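PDB 1Y7W: halotolerant alpha-type carbonic anhydrase (dCA II) from Dunaliella salina, which probably catalyses the reversible hydration of carbon dioxide to bicarbonate at a zinc centre and, being halotolerant, works at high salt concentrations. Local coordinates for residues D21-M26 with F30-L35; Q99-T104 with K257-V262; S136-N141 with A225-S230; A181-L186 with R253-L258. All blocks are in the same frame, centred on the assembly; numbering follows the deposited sequence. Where two conformers were deposited one is given.

Overall arrangement
Contact 1 folds the N-terminal loop on itself, and contact 2 opens only after it has closed. Their centres are about 21 Å apart, yet they touch by packing of Tyr25 against Gln99. Contacts 2 and 4 are close neighbours, with centres about 10 Å apart: helix 253-266 serves both, and Leu258 meets Met101 in one and Leu186 in the other. Contact 3 lies across the chain's centre from contact 2, about 22 Å away between centres, and falls within the long chain interval that contact 2 spans; its segments alternate with those of contact 4. Together they sample the N-terminal loop, the helical flank and the interior near the zinc of one fold, contact 3 resting on the seven-stranded sheet.

Contact 1: D21-M26 with F30-L35; sequences DGYDYM and FDWPGL
Tyr23 and Tyr25 converge on the indole of Trp32, Tyr23 along its NE1-CZ2 side and Tyr25 by CZ2 and CH2. Tyr23 lays its CB and CD1 beside the indole, CD1 lying 3.7 Å from Trp32 CZ2 in an oblique pairing of the rings. Against Tyr25 the relation is an offset edge-to-face one: the benzo edge of Trp32 points at the rim of one tyrosine face, with Tyr25 CE2 3.9 Å from Trp32 CH2 and the ring planes at 75°. One direct hydrogen bond helps to set the turn of the indole. Trp32 NE1 donates its N-H to Asp24 O at 3.1 Å, with the acceptor near the indole plane. Water provides the remaining polar links. One water accepts from Asp24 N and donates to Asp31 OD2, and a second lies between Asp24 O and Asp31 OD1. A third sits between Asp24 OD1 and Asp31 OD2, carboxylate oxygens 4.6 Å apart whose mutual repulsion it probably eases. Asp24 OD1 also accepts from Met26 N at 2.9 Å, closing an Asx turn. With the side chain of Tyr25 about 7 Å from the zinc, this aromatic cluster probably corresponds to the N-terminal one of alpha-type carbonic anhydrases.

Contact 2: Q99-T104 with K257-V262; sequences QGMKVT and KLFVDV
Met101 carries one side of this contact alone, pushing its thioether among Leu258, Phe259 and Val262 on one flank of helix 253-266. The aromatic part is a Met-aromatic contact. Met101 SD stands 3.6 Å from Phe259 CD2 and 4.5 Å from the ring centroid, approaching obliquely, 50° off the ring normal. Phe259 in turn meets the rings of Phe131 and His133, which ties it to strand 120-133. The aliphatic part gathers at the same sulfur from the helix side. Leu258 CD2 comes within 4.0 Å of Met101 SD, while Val262 CG1 touches further back along the chain, 3.9 Å from Met101 CG. A bend at the last torsion (chi3 65°) turns Met101 CE toward Leu258, leaving SD at the elbow where all three helix residues reach it. Outside this apolar patch, Lys257 NZ and Asp261 OD1 form a salt bridge of 2.7 Å within the helix. Ile190 of helix 181-195 and Val95 also pack on the methionine. No hydrogen bond crosses between the segments, so between them the contact rests on shape and dispersion, with the polarisable sulfur matched to a buried ring and the methyl groups of branched side chains.

Contact 3: S136-N141 with A225-S230; sequences SEHTIN and AGYDGS
His138 and Tyr227 supply all the surface buried here, in roughly equal shares, and their meeting spans the interior of the alpha-type carbonic anhydrase fold: Tyr227 stands on strand 224-229 of the large central sheet, and His138 just precedes the short strand 139-140. The side chains approach from opposite directions and join rim to rim, with neither ring over the face of the other. His138 NE2 and Tyr227 OH share a fairly straight hydrogen bond of 2.7 Å; either group could be the donor. The hydroxyl lies near the imidazole plane, and the nitrogen likewise lies near the plane of the phenol, although the two rings are turned 69° from each other. Tyr227 reaches across by placing CG between its backbone N and carbonyl carbon (chi1 71°), which aims the phenol at the histidine.

Each partner has a second bond. His138 ND1 pairs with Glu148 OE2, so the imidazole is gripped at both nitrogens and cannot easily rotate, while Tyr227 OH also bonds to Ser52 OG. The histidine side chain is about 8 Å from the zinc, and next to it Glu137 OE1 bonds to Thr232 OG1, consistent with the Glu-Thr pair that orients the zinc-bound hydroxide in relatives. His138 and Tyr227 may therefore belong to the shell behind the metal site. The backbone of His138 is tied down as well: Ser136 OG donates to His138 O at 2.8 Å, with a C=O...OG angle of 171°.

Contact 4: A181-L186 with R253-L258; sequences AFLNSL and REQMKL
Segments 181-186 and 253-258, each the start of a longer helix, run in broadly similar directions, their axes crossing at 47° and 10.0 Å apart at the closest approach, with Leu183 CA and Gln255 CA only 6.9 Å from each other. Gln255 does most of the reaching. With CG anti to its carbonyl carbon and the chain extended beyond that point, it carries its amide across to the other helix. There Gln255 NE2 donates to Asn184 OD1 at 2.8 Å, arriving in the carbonyl plane on a lone pair, although the N-H...O angle of 140° leaves the bond noticeably bent. The two amides are not coplanar: their planes lie 49° apart, and the side chains cross at about a right angle.

Gln255 NE2 has a second acceptor in Asp180 O, just before the first helix. Two acceptors thus grip this amide nitrogen, which probably sets the turn of the group. In the fold, the helices lie together beside strand 166-175 of the central sheet, where Leu183 packs on Tyr173 and Met256 on Tyr175. Leu183 also lies against the glutamine amide, its CB 4.0 Å from Gln255 NE2. One turn further along each helix the contact becomes apolar, as Leu186 CG meets Leu258 CD2 at 4.2 Å. Leu258 also packs on Gln187 and Ile190, whereas Leu186 has Ile208 as a neighbour.

Contact 1: D21-M26 with F30-L35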
loop_
_atom_site.group_PDB
_atom_site.type_symbol
_atom_site.label_atom_id
_atom_site.label_comp_id
_atom_site.label_asym_id
_atom_site.label_seq_id
_atom_site.Cartn_x
_atom_site.Cartn_y
_atom_site.Cartn_z
ATOM N N ASP A 21 -17.255 5.040 1.462
ATOM C CA ASP A 21 -18.485 5.787 1.356
ATOM C C ASP A 21 -19.206 5.904 0.032
ATOM O O ASP A 21 -20.336 5.399 -0.122
ATOM C CB ASP A 21 -18.291 7.144 2.014
ATOM C CG ASP A 21 -18.545 7.069 3.516
ATOM O OD1 ASP A 21 -19.708 6.757 3.886
ATOM O OD2 ASP A 21 -17.593 7.290 4.317
ATOM N N GLY A 22 -18.588 6.550 -0.933
ATOM C CA GLY A 22 -19.292 6.692 -2.195
ATOM C C GLY A 22 -18.995 5.619 -3.228
ATOM O O GLY A 22 -19.447 5.770 -4.370
ATOM N N TYR A 23 -18.314 4.528 -2.840
ATOM C CA TYR A 23 -17.951 3.518 -3.824
ATOM C C TYR A 23 -17.710 2.125 -3.227
ATOM O O TYR A 23 -17.596 1.978 -2.026
ATOM C CB TYR A 23 -16.678 3.988 -4.541
ATOM C CG TYR A 23 -15.483 4.016 -3.626
ATOM C CD1 TYR A 23 -14.693 2.883 -3.450
ATOM C CD2 TYR A 23 -15.179 5.165 -2.860
ATOM C CE1 TYR A 23 -13.642 2.884 -2.542
ATOM C CE2 TYR A 23 -14.140 5.175 -1.960
ATOM C CZ TYR A 23 -13.371 4.027 -1.804
ATOM O OH TYR A 23 -12.335 3.978 -0.929
ATOM N N ASP A 24 -17.612 1.107 -4.084
ATOM C CA ASP A 24 -17.332 -0.234 -3.592
ATOM C C ASP A 24 -16.487 -0.959 -4.650
ATOM O O ASP A 24 -16.132 -0.385 -5.684
ATOM C CB ASP A 24 -18.609 -1.018 -3.300
ATOM C CG ASP A 24 -19.466 -1.239 -4.527
ATOM O OD1 ASP A 24 -18.981 -1.692 -5.588
ATOM O OD2 ASP A 24 -20.674 -0.950 -4.414
ATOM N N TYR A 25 -16.145 -2.199 -4.346
ATOM C CA TYR A 25 -15.288 -2.991 -5.221
ATOM C C TYR A 25 -15.991 -4.044 -6.019
ATOM O O TYR A 25 -15.340 -4.938 -6.612
ATOM C CB TYR A 25 -14.178 -3.652 -4.403
ATOM C CG TYR A 25 -13.166 -2.640 -3.931
ATOM C CD1 TYR A 25 -13.315 -1.987 -2.697
ATOM C CD2 TYR A 25 -12.039 -2.369 -4.695
ATOM C CE1 TYR A 25 -12.323 -1.091 -2.233
ATOM C CE2 TYR A 25 -11.046 -1.474 -4.246
ATOM C CZ TYR A 25 -11.192 -0.856 -3.024
ATOM O OH TYR A 25 -10.146 -0.056 -2.561
ATOM N N MET A 26 -17.316 -3.955 -6.089
ATOM C CA MET A 26 -18.032 -4.966 -6.847
ATOM C C MET A 26 -17.565 -5.060 -8.295
ATOM O O MET A 26 -17.502 -6.148 -8.847
ATOM C CB MET A 26 -19.542 -4.739 -6.777
ATOM C CG MET A 26 -20.321 -5.868 -7.432
ATOM S SD MET A 26 -22.108 -5.640 -7.423
ATOM C CE MET A 26 -22.348 -5.033 -9.224
ATOM N N PHE A 30 -14.440 -0.448 -12.133
ATOM C CA PHE A 30 -14.801 -0.229 -13.527
ATOM C C PHE A 30 -15.846 0.898 -13.607
ATOM O O PHE A 30 -15.876 1.612 -14.599
ATOM C CB PHE A 30 -15.408 -1.531 -14.150
ATOM C CG PHE A 30 -15.760 -1.418 -15.605
ATOM C CD1 PHE A 30 -14.805 -1.146 -16.570
ATOM C CD2 PHE A 30 -17.067 -1.696 -16.025
ATOM C CE1 PHE A 30 -15.140 -1.165 -17.937
ATOM C CE2 PHE A 30 -17.401 -1.706 -17.374
ATOM C CZ PHE A 30 -16.429 -1.439 -18.321
ATOM N N ASP A 31 -16.700 0.964 -12.604
ATOM C CA ASP A 31 -17.799 1.955 -12.497
ATOM C C ASP A 31 -17.431 3.333 -11.940
ATOM O O ASP A 31 -18.180 4.317 -12.146
ATOM C CB ASP A 31 -18.962 1.406 -11.626
ATOM C CG ASP A 31 -18.531 0.927 -10.247
ATOM O OD1 ASP A 31 -17.376 0.502 -10.035
ATOM O OD2 ASP A 31 -19.388 0.964 -9.343
ATOM N N TRP A 32 -16.293 3.409 -11.272
ATOM C CA TRP A 32 -15.877 4.663 -10.613
ATOM C C TRP A 32 -15.815 5.925 -11.473
ATOM O O TRP A 32 -16.331 6.970 -11.049
ATOM C CB TRP A 32 -14.498 4.514 -9.936
ATOM C CG TRP A 32 -14.494 3.582 -8.761
ATOM C CD1 TRP A 32 -15.556 2.938 -8.197
ATOM C CD2 TRP A 32 -13.333 3.105 -8.103
ATOM N NE1 TRP A 32 -15.121 2.056 -7.213
ATOM C CE2 TRP A 32 -13.756 2.128 -7.151
ATOM C CE3 TRP A 32 -11.966 3.382 -8.243
ATOM C CZ2 TRP A 32 -12.860 1.434 -6.350
ATOM C CZ3 TRP A 32 -11.072 2.684 -7.440
ATOM C CH2 TRP A 32 -11.530 1.726 -6.507
ATOM N N PRO A 33 -15.181 5.853 -12.654
ATOM C CA PRO A 33 -15.088 7.037 -13.517
ATOM C C PRO A 33 -16.455 7.581 -13.997
ATOM O O PRO A 33 -16.596 8.768 -14.359
ATOM C CB PRO A 33 -14.255 6.548 -14.683
ATOM C CG PRO A 33 -13.449 5.360 -14.114
ATOM C CD PRO A 33 -14.489 4.698 -13.255
ATOM N N GLY A 34 -17.461 6.718 -14.018
ATOM C CA GLY A 34 -18.766 7.129 -14.497
ATOM C C GLY A 34 -19.763 7.526 -13.430
ATOM O O GLY A 34 -20.862 8.015 -13.770
ATOM N N LEU A 35 -19.433 7.362 -12.154
ATOM C CA LEU A 35 -20.372 7.714 -11.104
ATOM C C LEU A 35 -20.663 9.208 -11.142
ATOM O O LEU A 35 -19.754 10.023 -11.259
ATOM C CB LEU A 35 -19.855 7.349 -9.740
ATOM C CG LEU A 35 -19.571 5.855 -9.559
ATOM C CD1 LEU A 35 -18.895 5.655 -8.251
ATOM C CD2 LEU A 35 -20.896 5.053 -9.675
HETATM O O HOH W 1 -16.374 -1.302 -8.251
HETATM O O HOH W 2 -18.567 1.866 -6.790
HETATM O O HOH W 3 -19.782 -1.467 -8.177
#

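Contact 2: Q99-T104 with K257-V262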
loop_
_atom_site.group_PDB
_atom_site.type_symbol
_atom_site.label_atom_id
_atom_site.label_comp_id
_atom_site.label_asym_id
_atom_site.label_seq_id
_atom_site.Cartn_x
_atom_site.Cartn_y
_atom_site.Cartn_z
ATOM N N GLN A 99 -12.273 -3.756 6.580
ATOM C CA GLN A 99 -11.657 -3.950 5.254
ATOM C C GLN A 99 -10.332 -3.164 5.079
ATOM O O GLN A 99 -10.291 -1.973 5.422
ATOM C CB GLN A 99 -12.653 -3.492 4.188
ATOM C CG GLN A 99 -12.228 -3.779 2.718
ATOM C CD GLN A 99 -13.112 -3.021 1.720
ATOM O OE1 GLN A 99 -14.047 -3.574 1.129
ATOM N NE2 GLN A 99 -12.830 -1.764 1.543
ATOM N N GLY A 100 -9.271 -3.833 4.581
ATOM C CA GLY A 100 -7.991 -3.180 4.334
ATOM C C GLY A 100 -7.017 -3.155 5.507
ATOM O O GLY A 100 -5.817 -2.991 5.325
ATOM N N MET A 101 -7.553 -3.296 6.703
ATOM C CA MET A 101 -6.781 -3.349 7.952
ATOM C C MET A 101 -5.678 -2.322 8.075
ATOM O O MET A 101 -4.512 -2.656 8.272
ATOM C CB MET A 101 -6.221 -4.763 8.144
ATOM C CG MET A 101 -7.377 -5.753 8.382
ATOM S SD MET A 101 -6.866 -7.363 9.065
ATOM C CE MET A 101 -6.310 -6.677 10.554
ATOM N N LYS A 102 -6.066 -1.074 7.910
ATOM C CA LYS A 102 -5.124 0.031 7.962
ATOM C C LYS A 102 -4.389 0.073 9.294
ATOM O O LYS A 102 -5.029 -0.055 10.340
ATOM C CB LYS A 102 -5.881 1.348 7.823
ATOM C CG LYS A 102 -4.903 2.520 7.707
ATOM C CD LYS A 102 -5.649 3.771 7.250
ATOM C CE LYS A 102 -6.486 4.393 8.396
ATOM N NZ LYS A 102 -7.032 5.799 8.016
ATOM N N VAL A 103 -3.080 0.353 9.250
ATOM C CA VAL A 103 -2.253 0.440 10.433
ATOM C C VAL A 103 -1.713 1.868 10.440
ATOM O O VAL A 103 -1.254 2.372 9.408
ATOM C CB VAL A 103 -1.106 -0.593 10.405
ATOM C CG1 VAL A 103 -0.090 -0.362 11.588
ATOM C CG2 VAL A 103 -1.674 -2.007 10.491
ATOM N N THR A 104 -1.881 2.539 11.583
ATOM C CA THR A 104 -1.391 3.906 11.773
ATOM C C THR A 104 -0.370 3.850 12.925
ATOM O O THR A 104 -0.251 2.839 13.648
ATOM C CB THR A 104 -2.554 4.884 12.140
ATOM O OG1 THR A 104 -3.367 4.278 13.159
ATOM C CG2 THR A 104 -3.462 5.170 10.898
ATOM N N LYS A 257 -7.288 -15.928 6.227
ATOM C CA LYS A 257 -8.578 -15.957 6.901
ATOM C C LYS A 257 -8.767 -14.742 7.807
ATOM O O LYS A 257 -9.892 -14.278 7.989
ATOM C CB LYS A 257 -8.729 -17.249 7.744
ATOM C CG LYS A 257 -10.011 -17.284 8.630
ATOM C CD LYS A 257 -10.444 -18.747 8.962
ATOM C CE LYS A 257 -11.616 -18.779 9.979
ATOM N NZ LYS A 257 -11.210 -18.101 11.233
ATOM N N LEU A 258 -7.671 -14.207 8.347
ATOM C CA LEU A 258 -7.783 -13.027 9.221
ATOM C C LEU A 258 -8.520 -11.891 8.471
ATOM O O LEU A 258 -9.385 -11.217 9.041
ATOM C CB LEU A 258 -6.392 -12.519 9.629
ATOM C CG LEU A 258 -6.341 -11.107 10.280
ATOM C CD1 LEU A 258 -6.861 -11.220 11.717
ATOM C CD2 LEU A 258 -4.920 -10.577 10.326
ATOM N N PHE A 259 -8.156 -11.676 7.202
ATOM C CA PHE A 259 -8.775 -10.610 6.416
ATOM C C PHE A 259 -10.268 -10.783 6.209
ATOM O O PHE A 259 -11.031 -9.799 6.258
ATOM C CB PHE A 259 -8.017 -10.431 5.084
ATOM C CG PHE A 259 -6.595 -9.983 5.288
ATOM C CD1 PHE A 259 -5.530 -10.852 5.122
ATOM C CD2 PHE A 259 -6.338 -8.679 5.709
ATOM C CE1 PHE A 259 -4.230 -10.443 5.362
ATOM C CE2 PHE A 259 -5.039 -8.249 5.950
ATOM C CZ PHE A 259 -3.977 -9.140 5.772
ATOM N N VAL A 260 -10.706 -12.019 5.988
ATOM C CA VAL A 260 -12.143 -12.263 5.842
ATOM C C VAL A 260 -12.873 -12.046 7.167
ATOM O O VAL A 260 -13.914 -11.374 7.248
ATOM C CB VAL A 260 -12.442 -13.730 5.432
ATOM C CG1 VAL A 260 -13.919 -13.863 5.091
ATOM C CG2 VAL A 260 -11.623 -14.116 4.329
ATOM N N ASP A 261 -12.338 -12.652 8.224
ATOM C CA ASP A 261 -12.958 -12.514 9.531
ATOM C C ASP A 261 -13.169 -11.036 9.932
ATOM O O ASP A 261 -14.250 -10.630 10.355
ATOM C CB ASP A 261 -12.113 -13.233 10.578
ATOM C CG ASP A 261 -12.191 -14.781 10.464
ATOM O OD1 ASP A 261 -11.344 -15.421 11.107
ATOM O OD2 ASP A 261 -13.068 -15.352 9.739
ATOM N N VAL A 262 -12.120 -10.243 9.793
ATOM C CA VAL A 262 -12.143 -8.843 10.130
ATOM C C VAL A 262 -13.032 -8.071 9.181
ATOM O O VAL A 262 -13.896 -7.275 9.608
ATOM C CB VAL A 262 -10.664 -8.306 10.075
ATOM C CG1 VAL A 262 -10.612 -6.759 10.212
ATOM C CG2 VAL A 262 -9.867 -9.010 11.222
#

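Contact 3: S136-N141 with A225-S230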
loop_
_atom_site.group_PDB
_atom_site.type_symbol
_atom_site.label_atom_id
_atom_site.label_comp_id
_atom_site.label_asym_id
_atom_site.label_seq_id
_atom_site.Cartn_x
_atom_site.Cartn_y
_atom_site.Cartn_z
ATOM N N SER A 136 -4.251 -9.020 -5.514
ATOM C CA SER A 136 -3.401 -7.846 -5.507
ATOM C C SER A 136 -3.905 -6.791 -6.534
ATOM O O SER A 136 -4.637 -7.135 -7.498
ATOM C CB SER A 136 -1.961 -8.228 -5.857
ATOM O OG SER A 136 -1.916 -8.837 -7.139
ATOM N N GLU A 137 -3.554 -5.520 -6.309
ATOM C CA GLU A 137 -3.907 -4.451 -7.263
ATOM C C GLU A 137 -2.909 -4.503 -8.432
ATOM O O GLU A 137 -3.293 -4.644 -9.609
ATOM C CB GLU A 137 -3.860 -3.096 -6.534
ATOM C CG GLU A 137 -4.932 -3.061 -5.455
ATOM C CD GLU A 137 -5.417 -1.638 -5.153
ATOM O OE1 GLU A 137 -4.569 -0.771 -4.847
ATOM O OE2 GLU A 137 -6.625 -1.404 -5.219
ATOM N N HIS A 138 -1.613 -4.392 -8.147
ATOM C CA HIS A 138 -0.663 -4.549 -9.263
ATOM C C HIS A 138 -0.528 -6.041 -9.608
ATOM O O HIS A 138 -0.851 -6.889 -8.764
ATOM C CB HIS A 138 0.750 -4.082 -8.913
ATOM C CG HIS A 138 0.847 -2.608 -8.734
ATOM N ND1 HIS A 138 0.498 -1.987 -7.545
ATOM C CD2 HIS A 138 1.160 -1.618 -9.611
ATOM C CE1 HIS A 138 0.588 -0.674 -7.707
ATOM N NE2 HIS A 138 0.980 -0.424 -8.943
ATOM N N THR A 139 -0.122 -6.321 -10.852
ATOM C CA THR A 139 0.197 -7.689 -11.258
ATOM C C THR A 139 1.658 -7.602 -11.720
ATOM O O THR A 139 2.146 -6.508 -12.040
ATOM C CB THR A 139 -0.681 -8.218 -12.435
ATOM O OG1 THR A 139 -0.665 -7.290 -13.518
ATOM C CG2 THR A 139 -2.098 -8.496 -11.979
ATOM N N ILE A 140 2.374 -8.738 -11.723
ATOM C CA ILE A 140 3.758 -8.822 -12.166
ATOM C C ILE A 140 3.734 -9.902 -13.263
ATOM O O ILE A 140 3.335 -11.052 -13.026
ATOM C CB ILE A 140 4.713 -9.237 -11.008
ATOM C CG1 ILE A 140 4.621 -8.197 -9.866
ATOM C CG2 ILE A 140 6.151 -9.205 -11.496
ATOM C CD1 ILE A 140 5.528 -8.567 -8.649
ATOM N N ASN A 141 4.140 -9.501 -14.458
ATOM C CA ASN A 141 4.047 -10.354 -15.639
ATOM C C ASN A 141 2.656 -10.991 -15.776
ATOM O O ASN A 141 2.500 -12.166 -16.122
ATOM C CB ASN A 141 5.207 -11.374 -15.649
ATOM C CG ASN A 141 6.525 -10.672 -15.653
ATOM O OD1 ASN A 141 6.721 -9.767 -16.444
ATOM N ND2 ASN A 141 7.413 -11.033 -14.744
ATOM N N ALA A 225 10.028 -1.945 -9.067
ATOM C CA ALA A 225 9.637 -1.260 -10.285
ATOM C C ALA A 225 9.043 0.088 -9.833
ATOM O O ALA A 225 8.158 0.100 -8.993
ATOM C CB ALA A 225 8.571 -2.069 -11.000
ATOM N N GLY A 226 9.496 1.186 -10.403
ATOM C CA GLY A 226 8.956 2.477 -10.033
ATOM C C GLY A 226 8.284 3.172 -11.218
ATOM O O GLY A 226 8.744 3.060 -12.343
ATOM N N TYR A 227 7.216 3.929 -10.972
ATOM C CA TYR A 227 6.575 4.633 -12.078
ATOM C C TYR A 227 5.702 5.722 -11.468
ATOM O O TYR A 227 5.489 5.748 -10.214
ATOM C CB TYR A 227 5.711 3.658 -12.918
ATOM C CG TYR A 227 4.444 3.168 -12.237
ATOM C CD1 TYR A 227 4.452 2.110 -11.319
ATOM C CD2 TYR A 227 3.217 3.794 -12.515
ATOM C CE1 TYR A 227 3.278 1.657 -10.690
ATOM C CE2 TYR A 227 2.023 3.361 -11.896
ATOM C CZ TYR A 227 2.061 2.288 -10.984
ATOM O OH TYR A 227 0.887 1.892 -10.392
ATOM N N ASP A 228 5.204 6.624 -12.322
ATOM C CA ASP A 228 4.349 7.725 -11.863
ATOM C C ASP A 228 2.864 7.299 -11.891
ATOM O O ASP A 228 2.334 6.933 -12.949
ATOM C CB ASP A 228 4.533 8.951 -12.751
ATOM C CG ASP A 228 5.925 9.612 -12.606
ATOM O OD1 ASP A 228 6.370 10.202 -13.619
ATOM O OD2 ASP A 228 6.558 9.552 -11.529
ATOM N N GLY A 229 2.182 7.357 -10.750
ATOM C CA GLY A 229 0.816 6.882 -10.772
ATOM C C GLY A 229 -0.146 7.654 -9.920
ATOM O O GLY A 229 0.047 8.822 -9.651
ATOM N N SER A 230 -1.132 6.944 -9.386
ATOM C CA SER A 230 -2.209 7.550 -8.649
ATOM C C SER A 230 -2.645 6.802 -7.411
ATOM O O SER A 230 -2.170 5.702 -7.158
ATOM C CB SER A 230 -3.423 7.605 -9.586
ATOM O OG SER A 230 -4.127 6.344 -9.646
#

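Contact 4: A181-L186 with R253-L258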
loop_
_atom_site.group_PDB
_atom_site.type_symbol
_atom_site.label_atom_id
_atom_site.label_comp_id
_atom_site.label_asym_id
_atom_site.label_seq_id
_atom_site.Cartn_x
_atom_site.Cartn_y
_atom_site.Cartn_z
ATOM N N ALA A 181 5.982 -13.955 9.137
ATOM C CA ALA A 181 6.112 -13.713 10.586
ATOM C C ALA A 181 5.282 -12.542 11.099
ATOM O O ALA A 181 4.602 -12.632 12.138
ATOM C CB ALA A 181 7.597 -13.482 10.951
ATOM N N PHE A 182 5.359 -11.416 10.408
ATOM C CA PHE A 182 4.565 -10.264 10.816
ATOM C C PHE A 182 3.063 -10.575 10.736
ATOM O O PHE A 182 2.331 -10.222 11.640
ATOM C CB PHE A 182 4.862 -9.020 9.969
ATOM C CG PHE A 182 3.954 -7.860 10.287
ATOM C CD1 PHE A 182 3.056 -7.397 9.350
ATOM C CD2 PHE A 182 3.910 -7.308 11.580
ATOM C CE1 PHE A 182 2.096 -6.396 9.677
ATOM C CE2 PHE A 182 2.965 -6.323 11.912
ATOM C CZ PHE A 182 2.052 -5.863 10.960
ATOM N N LEU A 183 2.605 -11.192 9.642
ATOM C CA LEU A 183 1.184 -11.523 9.535
ATOM C C LEU A 183 0.801 -12.468 10.692
ATOM O O LEU A 183 -0.294 -12.377 11.308
ATOM C CB LEU A 183 0.885 -12.178 8.168
ATOM C CG LEU A 183 0.971 -11.170 6.967
ATOM C CD1 LEU A 183 0.538 -11.814 5.652
ATOM C CD2 LEU A 183 0.095 -9.919 7.290
ATOM N N ASN A 184 1.704 -13.376 11.013
ATOM C CA ASN A 184 1.379 -14.255 12.133
ATOM C C ASN A 184 1.193 -13.497 13.436
ATOM O O ASN A 184 0.271 -13.754 14.189
ATOM C CB ASN A 184 2.440 -15.332 12.323
ATOM C CG ASN A 184 1.816 -16.683 12.414
ATOM O OD1 ASN A 184 1.425 -17.284 11.385
ATOM N ND2 ASN A 184 1.630 -17.158 13.643
ATOM N N SER A 185 2.064 -12.555 13.714
ATOM C CA SER A 185 1.950 -11.805 14.934
ATOM C C SER A 185 0.683 -10.991 14.932
ATOM O O SER A 185 -0.028 -10.977 15.938
ATOM C CB SER A 185 3.169 -10.915 15.131
ATOM O OG SER A 185 2.924 -9.945 16.127
ATOM N N LEU A 186 0.391 -10.306 13.820
ATOM C CA LEU A 186 -0.841 -9.484 13.753
ATOM C C LEU A 186 -2.090 -10.342 13.994
ATOM O O LEU A 186 -2.996 -9.991 14.754
ATOM C CB LEU A 186 -0.945 -8.846 12.354
ATOM C CG LEU A 186 -2.124 -7.941 12.037
ATOM C CD1 LEU A 186 -2.061 -6.721 12.988
ATOM C CD2 LEU A 186 -2.025 -7.454 10.579
ATOM N N ARG A 253 -3.060 -19.767 3.375
ATOM C CA ARG A 253 -4.491 -19.549 3.326
ATOM C C ARG A 253 -4.999 -19.316 4.751
ATOM O O ARG A 253 -5.959 -18.581 4.969
ATOM C CB ARG A 253 -5.229 -20.760 2.722
ATOM C CG ARG A 253 -5.487 -20.660 1.254
ATOM C CD ARG A 253 -4.367 -21.207 0.499
ATOM N NE ARG A 253 -4.616 -21.361 -0.951
ATOM C CZ ARG A 253 -3.663 -21.785 -1.777
ATOM N NH1 ARG A 253 -3.880 -21.898 -3.077
ATOM N NH2 ARG A 253 -2.486 -22.137 -1.261
ATOM N N GLU A 254 -4.366 -19.965 5.720
ATOM C CA GLU A 254 -4.777 -19.794 7.106
ATOM C C GLU A 254 -4.574 -18.379 7.598
ATOM O O GLU A 254 -5.285 -17.918 8.467
ATOM C CB GLU A 254 -4.021 -20.745 8.040
ATOM C CG GLU A 254 -4.351 -22.249 7.848
ATOM C CD GLU A 254 -3.938 -22.810 6.481
ATOM O OE1 GLU A 254 -2.902 -22.384 5.905
ATOM O OE2 GLU A 254 -4.656 -23.707 5.983
ATOM N N GLN A 255 -3.562 -17.703 7.092
ATOM C CA GLN A 255 -3.348 -16.318 7.520
ATOM C C GLN A 255 -4.319 -15.431 6.772
ATOM O O GLN A 255 -4.767 -14.420 7.318
ATOM C CB GLN A 255 -1.906 -15.885 7.213
ATOM C CG GLN A 255 -0.893 -16.659 8.015
ATOM C CD GLN A 255 0.541 -16.244 7.743
ATOM O OE1 GLN A 255 0.931 -16.050 6.604
ATOM N NE2 GLN A 255 1.343 -16.146 8.805
ATOM N N MET A 256 -4.663 -15.798 5.529
ATOM C CA MET A 256 -5.602 -14.971 4.766
ATOM C C MET A 256 -6.981 -14.915 5.416
ATOM O O MET A 256 -7.757 -13.961 5.205
ATOM C CB MET A 256 -5.717 -15.486 3.321
ATOM C CG MET A 256 -4.489 -15.180 2.467
ATOM S SD MET A 256 -3.988 -13.393 2.461
ATOM C CE MET A 256 -5.499 -12.667 1.767
ATOM N N LYS A 257 -7.288 -15.928 6.227
ATOM C CA LYS A 257 -8.578 -15.957 6.901
ATOM C C LYS A 257 -8.767 -14.742 7.807
ATOM O O LYS A 257 -9.892 -14.278 7.989
ATOM C CB LYS A 257 -8.729 -17.249 7.744
ATOM C CG LYS A 257 -10.011 -17.284 8.630
ATOM C CD LYS A 257 -10.444 -18.747 8.962
ATOM C CE LYS A 257 -11.616 -18.779 9.979
ATOM N NZ LYS A 257 -11.210 -18.101 11.233
ATOM N N LEU A 258 -7.671 -14.207 8.347
ATOM C CA LEU A 258 -7.783 -13.027 9.221
ATOM C C LEU A 258 -8.520 -11.891 8.471
ATOM O O LEU A 258 -9.385 -11.217 9.041
ATOM C CB LEU A 258 -6.392 -12.519 9.629
ATOM C CG LEU A 258 -6.341 -11.107 10.280
ATOM C CD1 LEU A 258 -6.861 -11.220 11.717
ATOM C CD2 LEU A 258 -4.920 -10.577 10.326
#